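Local coordinates for protein FAD dependent oxidoreductase (Chelativorans sp. BNC1, PDB 6PXS) that binds FAD and, as an iminodiacetate oxidase of the DadA family, probably uses it to oxidise iminodiacetate, at residues 27-32 with 173-178; 131-136 with 238-243; 199-204 with 324-329. One frame throughout, in Å; residues are numbered along the deposited sequence.

Contact 1. Residues 27-32 with 173-178. With FAD (flavin-adenine dinucleotide), chain E.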
loop_
_atom_site.group_PDB
_atom_site.type_symbol
_atom_site.label_atom_id
_atom_site.label_comp_id
_atom_site.label_asym_id
_atom_site.label_seq_id
_atom_site.Cartn_x
_atom_site.Cartn_y
_atom_site.Cartn_z
ATOM N N GLU A 27 -17.361 27.094 -5.959
ATOM C CA GLU A 27 -17.222 25.855 -6.720
ATOM C C GLU A 27 -15.753 25.454 -6.687
ATOM O O GLU A 27 -14.906 26.139 -7.269
ATOM C CB GLU A 27 -17.718 26.027 -8.156
ATOM C CG GLU A 27 -17.557 24.785 -9.025
ATOM C CD GLU A 27 -18.090 24.980 -10.433
ATOM O OE1 GLU A 27 -18.435 26.128 -10.788
ATOM O OE2 GLU A 27 -18.166 23.984 -11.186
ATOM N N ILE A 28 -15.455 24.344 -6.016
ATOM C CA ILE A 28 -14.085 23.892 -5.795
ATOM C C ILE A 28 -13.789 22.728 -6.728
ATOM O O ILE A 28 -14.602 21.806 -6.874
ATOM C CB ILE A 28 -13.865 23.478 -4.326
ATOM C CG1 ILE A 28 -14.467 24.516 -3.376
ATOM C CG2 ILE A 28 -12.378 23.305 -4.047
ATOM C CD1 ILE A 28 -14.375 24.129 -1.915
ATOM N N ILE A 29 -12.615 22.765 -7.354
ATOM C CA ILE A 29 -12.147 21.700 -8.233
ATOM C C ILE A 29 -10.721 21.354 -7.831
ATOM O O ILE A 29 -9.884 22.250 -7.673
ATOM C CB ILE A 29 -12.211 22.113 -9.717
ATOM C CG1 ILE A 29 -13.635 22.545 -10.081
ATOM C CG2 ILE A 29 -11.748 20.962 -10.605
ATOM C CD1 ILE A 29 -13.771 23.113 -11.477
ATOM N N ASP A 30 -10.446 20.062 -7.665
ATOM C CA ASP A 30 -9.136 19.611 -7.206
ATOM C C ASP A 30 -8.857 18.233 -7.781
ATOM O O ASP A 30 -9.605 17.286 -7.522
ATOM C CB ASP A 30 -9.076 19.578 -5.677
ATOM C CG ASP A 30 -7.740 19.082 -5.154
ATOM O OD1 ASP A 30 -6.739 19.819 -5.280
ATOM O OD2 ASP A 30 -7.694 17.956 -4.614
ATOM N N GLN A 31 -7.772 18.123 -8.551
ATOM C CA GLN A 31 -7.407 16.843 -9.147
ATOM C C GLN A 31 -6.804 15.892 -8.120
ATOM O O GLN A 31 -6.911 14.669 -8.275
ATOM C CB GLN A 31 -6.424 17.074 -10.298
ATOM C CG GLN A 31 -5.899 15.812 -10.975
ATOM C CD GLN A 31 -6.969 15.065 -11.744
ATOM O OE1 GLN A 31 -8.039 14.769 -11.215
ATOM N NE2 GLN A 31 -6.684 14.756 -13.005
ATOM N N ASN A 32 -6.180 16.426 -7.070
ATOM C CA ASN A 32 -5.461 15.618 -6.086
ATOM C C ASN A 32 -4.294 14.885 -6.745
ATOM O O ASN A 32 -4.168 13.661 -6.661
ATOM C CB ASN A 32 -6.403 14.631 -5.388
ATOM C CG ASN A 32 -5.808 14.055 -4.117
ATOM O OD1 ASN A 32 -6.111 14.514 -3.015
ATOM N ND2 ASN A 32 -4.954 13.049 -4.263
ATOM N N ASP A 173 -11.494 16.828 -10.674
ATOM C CA ASP A 173 -11.458 17.121 -12.100
ATOM C C ASP A 173 -10.204 17.929 -12.396
ATOM O O ASP A 173 -9.593 18.512 -11.496
ATOM C CB ASP A 173 -12.715 17.879 -12.542
ATOM C CG ASP A 173 -12.938 17.820 -14.039
ATOM O OD1 ASP A 173 -12.147 17.147 -14.731
ATOM O OD2 ASP A 173 -13.906 18.445 -14.523
ATOM N N TYR A 174 -9.825 17.949 -13.672
ATOM C CA TYR A 174 -8.682 18.717 -14.150
ATOM C C TYR A 174 -9.198 19.785 -15.101
ATOM O O TYR A 174 -9.797 19.463 -16.132
ATOM C CB TYR A 174 -7.660 17.816 -14.848
ATOM C CG TYR A 174 -6.357 18.507 -15.189
ATOM C CD1 TYR A 174 -5.371 18.683 -14.226
ATOM C CD2 TYR A 174 -6.108 18.975 -16.474
ATOM C CE1 TYR A 174 -4.176 19.311 -14.531
ATOM C CE2 TYR A 174 -4.917 19.604 -16.789
ATOM C CZ TYR A 174 -3.953 19.769 -15.814
ATOM O OH TYR A 174 -2.764 20.395 -16.121
ATOM N N VAL A 175 -8.972 21.049 -14.750
ATOM C CA VAL A 175 -9.453 22.180 -15.528
ATOM C C VAL A 175 -8.254 22.946 -16.075
ATOM O O VAL A 175 -7.111 22.741 -15.664
ATOM C CB VAL A 175 -10.367 23.108 -14.706
ATOM C CG1 VAL A 175 -11.581 22.341 -14.205
ATOM C CG2 VAL A 175 -9.598 23.731 -13.546
ATOM N N SER A 176 -8.537 23.844 -17.018
ATOM C CA SER A 176 -7.498 24.638 -17.662
ATOM C C SER A 176 -7.917 26.101 -17.714
ATOM O O SER A 176 -8.923 26.485 -17.107
ATOM C CB SER A 176 -7.219 24.102 -19.067
ATOM O OG SER A 176 -5.999 24.609 -19.577
ATOM N N LEU A 177 -7.157 26.925 -18.435
ATOM C CA LEU A 177 -7.420 28.353 -18.525
ATOM C C LEU A 177 -7.109 28.847 -19.929
ATOM O O LEU A 177 -6.163 28.375 -20.564
ATOM C CB LEU A 177 -6.580 29.142 -17.510
ATOM C CG LEU A 177 -6.818 28.846 -16.027
ATOM C CD1 LEU A 177 -5.790 29.571 -15.173
ATOM C CD2 LEU A 177 -8.227 29.240 -15.613
ATOM N N ARG A 178 -7.909 29.797 -20.409
ATOM C CA ARG A 178 -7.609 30.509 -21.642
ATOM C C ARG A 178 -8.012 31.967 -21.475
ATOM O O ARG A 178 -8.861 32.310 -20.649
ATOM C CB ARG A 178 -8.307 29.882 -22.862
ATOM C CG ARG A 178 -9.807 30.135 -22.986
ATOM C CD ARG A 178 -10.279 29.793 -24.395
ATOM N NE ARG A 178 -11.718 29.965 -24.575
ATOM C CZ ARG A 178 -12.336 29.906 -25.751
ATOM N NH1 ARG A 178 -11.641 29.685 -26.861
ATOM N NH2 ARG A 178 -13.650 30.074 -25.824
HETATM P PA FAD E . -1.042 21.777 -2.744
HETATM O O1A FAD E . -0.144 20.910 -3.546
HETATM O O2A FAD E . -1.365 21.228 -1.351
HETATM O O5B FAD E . -2.378 22.093 -3.503
HETATM C C5B FAD E . -2.447 22.068 -4.944
HETATM C C4B FAD E . -3.708 21.353 -5.352
HETATM O O4B FAD E . -4.171 21.873 -6.622
HETATM C C3B FAD E . -3.554 19.843 -5.540
HETATM O O3B FAD E . -4.689 19.159 -5.024
HETATM C C2B FAD E . -3.450 19.699 -7.059
HETATM O O2B FAD E . -3.884 18.422 -7.513
HETATM C C1B FAD E . -4.408 20.799 -7.504
HETATM N N9A FAD E . -4.204 21.264 -8.872
HETATM C C8A FAD E . -3.052 21.767 -9.417
HETATM N N7A FAD E . -3.162 22.103 -10.680
HETATM C C5A FAD E . -4.480 21.798 -10.987
HETATM C C6A FAD E . -5.232 21.920 -12.171
HETATM N N6A FAD E . -4.743 22.401 -13.317
HETATM N N1A FAD E . -6.523 21.522 -12.137
HETATM C C2A FAD E . -7.022 21.037 -10.997
HETATM N N3A FAD E . -6.407 20.878 -9.822
HETATM C C4A FAD E . -5.132 21.278 -9.883
HETATM N N1 FAD E . 4.737 23.804 5.889
HETATM C C2 FAD E . 4.730 24.217 7.190
HETATM O O2 FAD E . 4.227 25.296 7.524
HETATM N N3 FAD E . 5.291 23.417 8.170
HETATM C C4 FAD E . 5.890 22.191 7.967
HETATM O O4 FAD E . 6.358 21.568 8.918
HETATM C C4X FAD E . 5.897 21.761 6.581
HETATM N N5 FAD E . 6.444 20.613 6.298
HETATM C C5X FAD E . 6.449 20.201 4.975
HETATM C C6 FAD E . 7.032 18.975 4.657
HETATM C C7 FAD E . 7.059 18.513 3.345
HETATM C C7M FAD E . 7.697 17.184 3.040
HETATM C C8 FAD E . 6.501 19.297 2.323
HETATM C C8M FAD E . 6.518 18.826 0.892
HETATM C C9 FAD E . 5.919 20.521 2.638
HETATM C C9A FAD E . 5.889 20.978 3.951
HETATM N N10 FAD E . 5.303 22.213 4.301
HETATM C C10 FAD E . 5.295 22.638 5.610
HETATM C "C1'" FAD E . 4.711 23.083 3.272
HETATM C "C2'" FAD E . 3.240 22.779 2.997
HETATM O "O2'" FAD E . 3.013 21.369 3.015
HETATM C "C3'" FAD E . 2.867 23.327 1.620
HETATM O "O3'" FAD E . 3.459 24.611 1.453
HETATM C "C4'" FAD E . 1.364 23.460 1.376
HETATM O "O4'" FAD E . 0.750 22.185 1.560
HETATM C "C5'" FAD E . 1.071 23.985 -0.014
HETATM O "O5'" FAD E . -0.355 23.998 -0.226
HETATM P P FAD E . -0.962 24.367 -1.631
HETATM O O1P FAD E . -0.340 25.684 -2.108
HETATM O O2P FAD E . -2.447 24.330 -1.624
HETATM O O3P FAD E . -0.390 23.210 -2.559
#

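Contact 2. Residues 131-136 with 238-243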
loop_
_atom_site.group_PDB
_atom_site.type_symbol
_atom_site.label_atom_id
_atom_site.label_comp_id
_atom_site.label_asym_id
_atom_site.label_seq_id
_atom_site.Cartn_x
_atom_site.Cartn_y
_atom_site.Cartn_z
ATOM N N LEU A 131 11.862 16.091 28.132
ATOM C CA LEU A 131 10.640 16.361 27.385
ATOM C C LEU A 131 10.528 15.538 26.111
ATOM O O LEU A 131 9.410 15.236 25.680
ATOM C CB LEU A 131 10.562 17.850 27.026
ATOM C CG LEU A 131 10.492 18.811 28.216
ATOM C CD1 LEU A 131 10.762 20.238 27.767
ATOM C CD2 LEU A 131 9.138 18.715 28.906
ATOM N N PHE A 132 11.656 15.171 25.503
ATOM C CA PHE A 132 11.692 14.351 24.291
ATOM C C PHE A 132 12.655 13.203 24.568
ATOM O O PHE A 132 13.840 13.267 24.213
ATOM C CB PHE A 132 12.112 15.179 23.076
ATOM C CG PHE A 132 11.504 14.713 21.781
ATOM C CD1 PHE A 132 12.152 13.781 20.989
ATOM C CD2 PHE A 132 10.285 15.213 21.353
ATOM C CE1 PHE A 132 11.594 13.352 19.798
ATOM C CE2 PHE A 132 9.723 14.788 20.163
ATOM C CZ PHE A 132 10.379 13.857 19.386
ATOM N N PRO A 133 12.177 12.136 25.204
ATOM C CA PRO A 133 13.076 11.093 25.729
ATOM C C PRO A 133 14.107 10.626 24.714
ATOM O O PRO A 133 15.293 10.507 25.056
ATOM C CB PRO A 133 12.110 9.962 26.109
ATOM C CG PRO A 133 10.851 10.670 26.464
ATOM C CD PRO A 133 10.770 11.868 25.550
ATOM N N PRO A 134 13.721 10.326 23.469
ATOM C CA PRO A 134 14.706 9.748 22.535
ATOM C C PRO A 134 15.895 10.654 22.231
ATOM O O PRO A 134 16.850 10.182 21.601
ATOM C CB PRO A 134 13.881 9.462 21.271
ATOM C CG PRO A 134 12.650 10.258 21.408
ATOM C CD PRO A 134 12.374 10.359 22.870
ATOM N N LEU A 135 15.880 11.915 22.655
ATOM C CA LEU A 135 17.011 12.797 22.406
ATOM C C LEU A 135 18.233 12.359 23.210
ATOM O O LEU A 135 18.143 11.575 24.161
ATOM C CB LEU A 135 16.662 14.244 22.764
ATOM C CG LEU A 135 15.719 14.998 21.825
ATOM C CD1 LEU A 135 15.464 16.399 22.357
ATOM C CD2 LEU A 135 16.282 15.064 20.414
ATOM N N ARG A 136 19.393 12.879 22.814
ATOM C CA ARG A 136 20.613 12.638 23.570
ATOM C C ARG A 136 20.593 13.432 24.871
ATOM O O ARG A 136 20.052 14.539 24.943
ATOM C CB ARG A 136 21.846 13.023 22.749
ATOM C CG ARG A 136 21.910 12.409 21.359
ATOM C CD ARG A 136 23.341 12.397 20.827
ATOM N NE ARG A 136 24.024 13.674 21.032
ATOM C CZ ARG A 136 24.081 14.661 20.139
ATOM N NH1 ARG A 136 23.495 14.541 18.954
ATOM N NH2 ARG A 136 24.730 15.778 20.437
ATOM N N SER A 238 1.584 12.332 23.357
ATOM C CA SER A 238 0.702 13.488 23.252
ATOM C C SER A 238 1.324 14.757 23.818
ATOM O O SER A 238 0.913 15.858 23.435
ATOM C CB SER A 238 -0.616 13.200 23.970
ATOM O OG SER A 238 -0.394 12.897 25.337
ATOM N N GLY A 239 2.294 14.633 24.720
ATOM C CA GLY A 239 2.924 15.773 25.350
ATOM C C GLY A 239 4.313 16.093 24.852
ATOM O O GLY A 239 4.966 16.983 25.415
ATOM N N TRP A 240 4.794 15.410 23.827
ATOM C CA TRP A 240 6.148 15.659 23.358
ATOM C C TRP A 240 6.193 16.941 22.526
ATOM O O TRP A 240 5.291 17.191 21.722
ATOM C CB TRP A 240 6.651 14.486 22.525
ATOM C CG TRP A 240 6.921 13.257 23.330
ATOM C CD1 TRP A 240 6.560 13.028 24.627
ATOM C CD2 TRP A 240 7.620 12.087 22.895
ATOM N NE1 TRP A 240 6.989 11.784 25.023
ATOM C CE2 TRP A 240 7.643 11.186 23.978
ATOM C CE3 TRP A 240 8.229 11.714 21.693
ATOM C CZ2 TRP A 240 8.250 9.936 23.896
ATOM C CZ3 TRP A 240 8.830 10.473 21.612
ATOM C CH2 TRP A 240 8.837 9.599 22.707
ATOM N N PRO A 241 7.224 17.762 22.691
ATOM C CA PRO A 241 7.302 19.026 21.956
ATOM C C PRO A 241 7.845 18.817 20.547
ATOM O O PRO A 241 8.154 17.705 20.123
ATOM C CB PRO A 241 8.264 19.855 22.808
ATOM C CG PRO A 241 9.191 18.843 23.379
ATOM C CD PRO A 241 8.352 17.611 23.629
ATOM N N VAL A 242 7.958 19.925 19.824
ATOM C CA VAL A 242 8.619 19.939 18.526
ATOM C C VAL A 242 10.118 20.098 18.742
ATOM O O VAL A 242 10.566 20.665 19.745
ATOM C CB VAL A 242 8.050 21.072 17.649
ATOM C CG1 VAL A 242 8.741 21.106 16.295
ATOM C CG2 VAL A 242 6.544 20.913 17.482
ATOM N N VAL A 243 10.906 19.590 17.797
ATOM C CA VAL A 243 12.361 19.678 17.851
ATOM C C VAL A 243 12.845 20.351 16.577
ATOM O O VAL A 243 12.446 19.961 15.473
ATOM C CB VAL A 243 13.009 18.291 18.020
ATOM C CG1 VAL A 243 14.518 18.420 18.140
ATOM C CG2 VAL A 243 12.431 17.583 19.236
#

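Contact 3. Residues 199-204 with 324-329. With FAD (flavin-adenine dinucleotide), chain E.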
loop_
_atom_site.group_PDB
_atom_site.type_symbol
_atom_site.label_atom_id
_atom_site.label_comp_id
_atom_site.label_asym_id
_atom_site.label_seq_id
_atom_site.Cartn_x
_atom_site.Cartn_y
_atom_site.Cartn_z
ATOM N N ILE A 199 -12.104 33.827 -10.473
ATOM C CA ILE A 199 -11.338 32.589 -10.432
ATOM C C ILE A 199 -10.178 32.769 -9.465
ATOM O O ILE A 199 -9.511 33.809 -9.464
ATOM C CB ILE A 199 -10.821 32.192 -11.830
ATOM C CG1 ILE A 199 -11.994 31.979 -12.791
ATOM C CG2 ILE A 199 -9.965 30.931 -11.740
ATOM C CD1 ILE A 199 -11.580 31.795 -14.238
ATOM N N ILE A 200 -9.945 31.751 -8.640
ATOM C CA ILE A 200 -8.795 31.694 -7.746
ATOM C C ILE A 200 -7.989 30.456 -8.109
ATOM O O ILE A 200 -8.538 29.349 -8.164
ATOM C CB ILE A 200 -9.218 31.654 -6.265
ATOM C CG1 ILE A 200 -10.022 32.904 -5.907
ATOM C CG2 ILE A 200 -7.993 31.539 -5.368
ATOM C CD1 ILE A 200 -10.536 32.908 -4.482
ATOM N N VAL A 201 -6.698 30.642 -8.352
ATOM C CA VAL A 201 -5.808 29.557 -8.743
ATOM C C VAL A 201 -4.880 29.288 -7.565
ATOM O O VAL A 201 -3.923 30.032 -7.322
ATOM C CB VAL A 201 -5.024 29.887 -10.017
ATOM C CG1 VAL A 201 -4.073 28.750 -10.361
ATOM C CG2 VAL A 201 -5.984 30.145 -11.166
ATOM N N THR A 202 -5.171 28.217 -6.831
ATOM C CA THR A 202 -4.343 27.734 -5.732
ATOM C C THR A 202 -3.759 26.369 -6.082
ATOM O O THR A 202 -3.755 25.443 -5.271
ATOM C CB THR A 202 -5.148 27.662 -4.440
ATOM O OG1 THR A 202 -6.361 26.936 -4.673
ATOM C CG2 THR A 202 -5.478 29.060 -3.939
ATOM N N ALA A 203 -3.277 26.243 -7.314
ATOM C CA ALA A 203 -2.796 24.988 -7.868
ATOM C C ALA A 203 -1.418 24.589 -7.350
ATOM O O ALA A 203 -0.856 23.600 -7.834
ATOM C CB ALA A 203 -2.767 25.083 -9.394
ATOM N N GLY A 204 -0.865 25.319 -6.388
ATOM C CA GLY A 204 0.423 24.928 -5.847
ATOM C C GLY A 204 1.482 24.849 -6.928
ATOM O O GLY A 204 1.594 25.726 -7.792
ATOM N N ALA A 324 -8.718 40.561 -15.703
ATOM C CA ALA A 324 -9.867 40.690 -14.823
ATOM C C ALA A 324 -10.383 39.317 -14.412
ATOM O O ALA A 324 -10.283 38.342 -15.162
ATOM C CB ALA A 324 -10.985 41.478 -15.507
ATOM N N GLY A 325 -10.935 39.252 -13.203
ATOM C CA GLY A 325 -11.549 38.029 -12.727
ATOM C C GLY A 325 -10.579 36.902 -12.451
ATOM O O GLY A 325 -10.943 35.732 -12.605
ATOM N N LEU A 326 -9.352 37.221 -12.045
ATOM C CA LEU A 326 -8.347 36.210 -11.751
ATOM C C LEU A 326 -7.591 36.596 -10.491
ATOM O O LEU A 326 -7.224 37.759 -10.306
ATOM C CB LEU A 326 -7.364 36.038 -12.917
ATOM C CG LEU A 326 -6.250 35.005 -12.712
ATOM C CD1 LEU A 326 -6.835 33.634 -12.410
ATOM C CD2 LEU A 326 -5.343 34.942 -13.931
ATOM N N THR A 327 -7.363 35.608 -9.629
ATOM C CA THR A 327 -6.624 35.795 -8.390
ATOM C C THR A 327 -5.750 34.571 -8.166
ATOM O O THR A 327 -6.198 33.438 -8.357
ATOM C CB THR A 327 -7.572 36.001 -7.201
ATOM O OG1 THR A 327 -8.477 37.074 -7.490
ATOM C CG2 THR A 327 -6.793 36.328 -5.938
ATOM N N ILE A 328 -4.502 34.802 -7.769
ATOM C CA ILE A 328 -3.512 33.741 -7.641
ATOM C C ILE A 328 -3.021 33.687 -6.204
ATOM O O ILE A 328 -2.747 34.724 -5.590
ATOM C CB ILE A 328 -2.328 33.947 -8.608
ATOM C CG1 ILE A 328 -2.828 33.965 -10.053
ATOM C CG2 ILE A 328 -1.281 32.852 -8.421
ATOM C CD1 ILE A 328 -1.741 34.234 -11.072
ATOM N N GLY A 329 -2.916 32.473 -5.673
ATOM C CA GLY A 329 -2.249 32.236 -4.411
ATOM C C GLY A 329 -1.327 31.040 -4.516
ATOM O O GLY A 329 -1.784 29.921 -4.770
HETATM P PA FAD E . -1.042 21.777 -2.744
HETATM O O1A FAD E . -0.144 20.910 -3.546
HETATM O O2A FAD E . -1.365 21.228 -1.351
HETATM O O5B FAD E . -2.378 22.093 -3.503
HETATM C C5B FAD E . -2.447 22.068 -4.944
HETATM C C4B FAD E . -3.708 21.353 -5.352
HETATM O O4B FAD E . -4.171 21.873 -6.622
HETATM C C3B FAD E . -3.554 19.843 -5.540
HETATM O O3B FAD E . -4.689 19.159 -5.024
HETATM C C2B FAD E . -3.450 19.699 -7.059
HETATM O O2B FAD E . -3.884 18.422 -7.513
HETATM C C1B FAD E . -4.408 20.799 -7.504
HETATM N N9A FAD E . -4.204 21.264 -8.872
HETATM C C8A FAD E . -3.052 21.767 -9.417
HETATM N N7A FAD E . -3.162 22.103 -10.680
HETATM C C5A FAD E . -4.480 21.798 -10.987
HETATM C C6A FAD E . -5.232 21.920 -12.171
HETATM N N6A FAD E . -4.743 22.401 -13.317
HETATM N N1A FAD E . -6.523 21.522 -12.137
HETATM C C2A FAD E . -7.022 21.037 -10.997
HETATM N N3A FAD E . -6.407 20.878 -9.822
HETATM C C4A FAD E . -5.132 21.278 -9.883
HETATM N N1 FAD E . 4.737 23.804 5.889
HETATM C C2 FAD E . 4.730 24.217 7.190
HETATM O O2 FAD E . 4.227 25.296 7.524
HETATM N N3 FAD E . 5.291 23.417 8.170
HETATM C C4 FAD E . 5.890 22.191 7.967
HETATM O O4 FAD E . 6.358 21.568 8.918
HETATM C C4X FAD E . 5.897 21.761 6.581
HETATM N N5 FAD E . 6.444 20.613 6.298
HETATM C C5X FAD E . 6.449 20.201 4.975
HETATM C C6 FAD E . 7.032 18.975 4.657
HETATM C C7 FAD E . 7.059 18.513 3.345
HETATM C C7M FAD E . 7.697 17.184 3.040
HETATM C C8 FAD E . 6.501 19.297 2.323
HETATM C C8M FAD E . 6.518 18.826 0.892
HETATM C C9 FAD E . 5.919 20.521 2.638
HETATM C C9A FAD E . 5.889 20.978 3.951
HETATM N N10 FAD E . 5.303 22.213 4.301
HETATM C C10 FAD E . 5.295 22.638 5.610
HETATM C "C1'" FAD E . 4.711 23.083 3.272
HETATM C "C2'" FAD E . 3.240 22.779 2.997
HETATM O "O2'" FAD E . 3.013 21.369 3.015
HETATM C "C3'" FAD E . 2.867 23.327 1.620
HETATM O "O3'" FAD E . 3.459 24.611 1.453
HETATM C "C4'" FAD E . 1.364 23.460 1.376
HETATM O "O4'" FAD E . 0.750 22.185 1.560
HETATM C "C5'" FAD E . 1.071 23.985 -0.014
HETATM O "O5'" FAD E . -0.355 23.998 -0.226
HETATM P P FAD E . -0.962 24.367 -1.631
HETATM O O1P FAD E . -0.340 25.684 -2.108
HETATM O O2P FAD E . -2.447 24.330 -1.624
HETATM O O3P FAD E . -0.390 23.210 -2.559
#

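Contact 1. Residues 27-32 with 173-178
I29 packs its side chain against D173 and V175, where the adenine end of FAD is held. The I29 CG2 methyl lies 3.4 Å from D173 O and also borders D173 CB. It is CG2 that faces D173, because it stands anti to the backbone N while CG1 (chi1 -56°) lies beside that N. The far end of the other branch, I29 CD1, meets V175 CG1 at 3.6 Å as the two side chains cross at a slant. D173 runs alongside I29, and its carboxylate works on other partners. D173 OD1 accepts the N-H of Y174 at 2.7 Å, from 44° above the carboxylate plane. The same oxygen takes F271 N of the second subunit, and D173 OD2 forms a salt bridge with R171. Q31 CB lies 3.7 Å from D173 O. Q31 N gives a weak hydrogen bond to FAD N3A at 3.3 Å. On the amino side of the base, FAD N6A gives a weak hydrogen bond to V175 O at 3.4 Å. The Y174 ring lies obliquely to this amino group, with Y174 CE1 3.4 Å from FAD N6A. H33 of the second subunit meets the Y174 ring edge-to-face. With an alanine in place of Y174, the amino side of the adenine would probably lose the aromatic neighbour beside it, and H33 of the second subunit its ring partner. D30 binds FAD from the end of strand 26-29, the usual place of the acidic residue in Rossmann-type folds, and D30 OD1 also takes A8 N. Two long, weak hydrogen bonds from backbone atoms, Q31 N and V175 O, thus meet the base at N3A and N6A, so this recognition probably depends little on side-chain polar groups.

Contact 2. Residues 131-136 with 238-243
F132 and W240 meet where a type I beta turn, F132 to L135, packs against the start of strand 242-244 and the residues before it. The tight part is built round the F132 ring, which has a partner on each face. V243 CG2 sits over the centre of one face, 3.9 Å from the ring centroid, as a CH-pi contact. Over the other face comes the edge of W240. The centroids of the F132 ring and the W240 six-membered ring are 4.9 Å apart, with planes at 57°. P241 CD lies in the ring plane, 3.8 Å from F132 CD2. Strands 90-93 and 251-254 also border this core.

The outer side is more open to solvent. P133 is exposed, and L131 and W240 are partly so. P133 CD rests over the W240 face, 3.9 Å from the centroid of its six-membered ring. With CG anti to the carbonyl carbon (chi1 -70°), the indole lies against P133 and P134. L131 also packs here, its O 3.3 Å from P241 CD. The turn is closed by L135 N to F132 O, and K129 NZ bonds both P133 O and L135 O. At the rim of the indole, P134 CD lies 3.6 Å from W240 CH2.

Contact 3. Residues 199-204 with 324-329
V201 and T327 join two neighbouring parallel strands, 198-201 and 326-330, of the Rossmann-type sheet that carries FAD. Backbone hydrogen bonds come first. They alternate in direction: I199 N to G325 O, T327 N to I199 O, V201 N to T327 O, and G329 N to V201 O. The V201 N bond to T327 O measures 2.8 Å at 160°. G329 N reaches V201 O at 3.1 Å and 173°. CA-H...O contacts fill the intervals, such as I200 CA to T327 O at 3.2 Å.

Apolar contacts divide between the two faces. I199, V201, L326 and I328 share one face. There L326 CD1 lies 3.8 Å from V201 CG2 and 4.2 Å from I199 CG2. L326 CG stands anti to the backbone N (chi1 179°), and the CD1 branch turns toward strand 198-201. I200 and T327 lie side by side on the other face, against helix 336-352.

Cofactor contacts follow the end of strand 198-201. A203 O is 3.3 Å from FAD C8A. G204 has positive phi, and a CB there would run into FAD O3P. T202 OG1 is hydrogen-bonded to G7 O and I6 O, which share its single proton, tying this loop to the end of strand 3-6 and the residue after it. The backbone bonds thus fix the register, and the side-chain-free G204 lets the pyrophosphate come close.

In the fold
Contacts 1 and 3 lie together at the adenosine end of FAD, with centres about 11 Å apart. They meet where L177 CD1 packs 4.1 Å from V201 CG2, and both reach the same six-stranded sheet. Residues 27-32 and 173-178 bound the adenine and ribose, while the loop after strand 198-201 borders the adenine and the pyrophosphate. Contact 2 stands apart, on the other side of the chain's centre. Its centre is about 41 Å from that of contact 1 and about 40 Å from that of contact 3. It does not touch the cofactor: the V243 side chain stays about 12 Å from FAD and about 8 Å from that of V44, an FAD-binding residue.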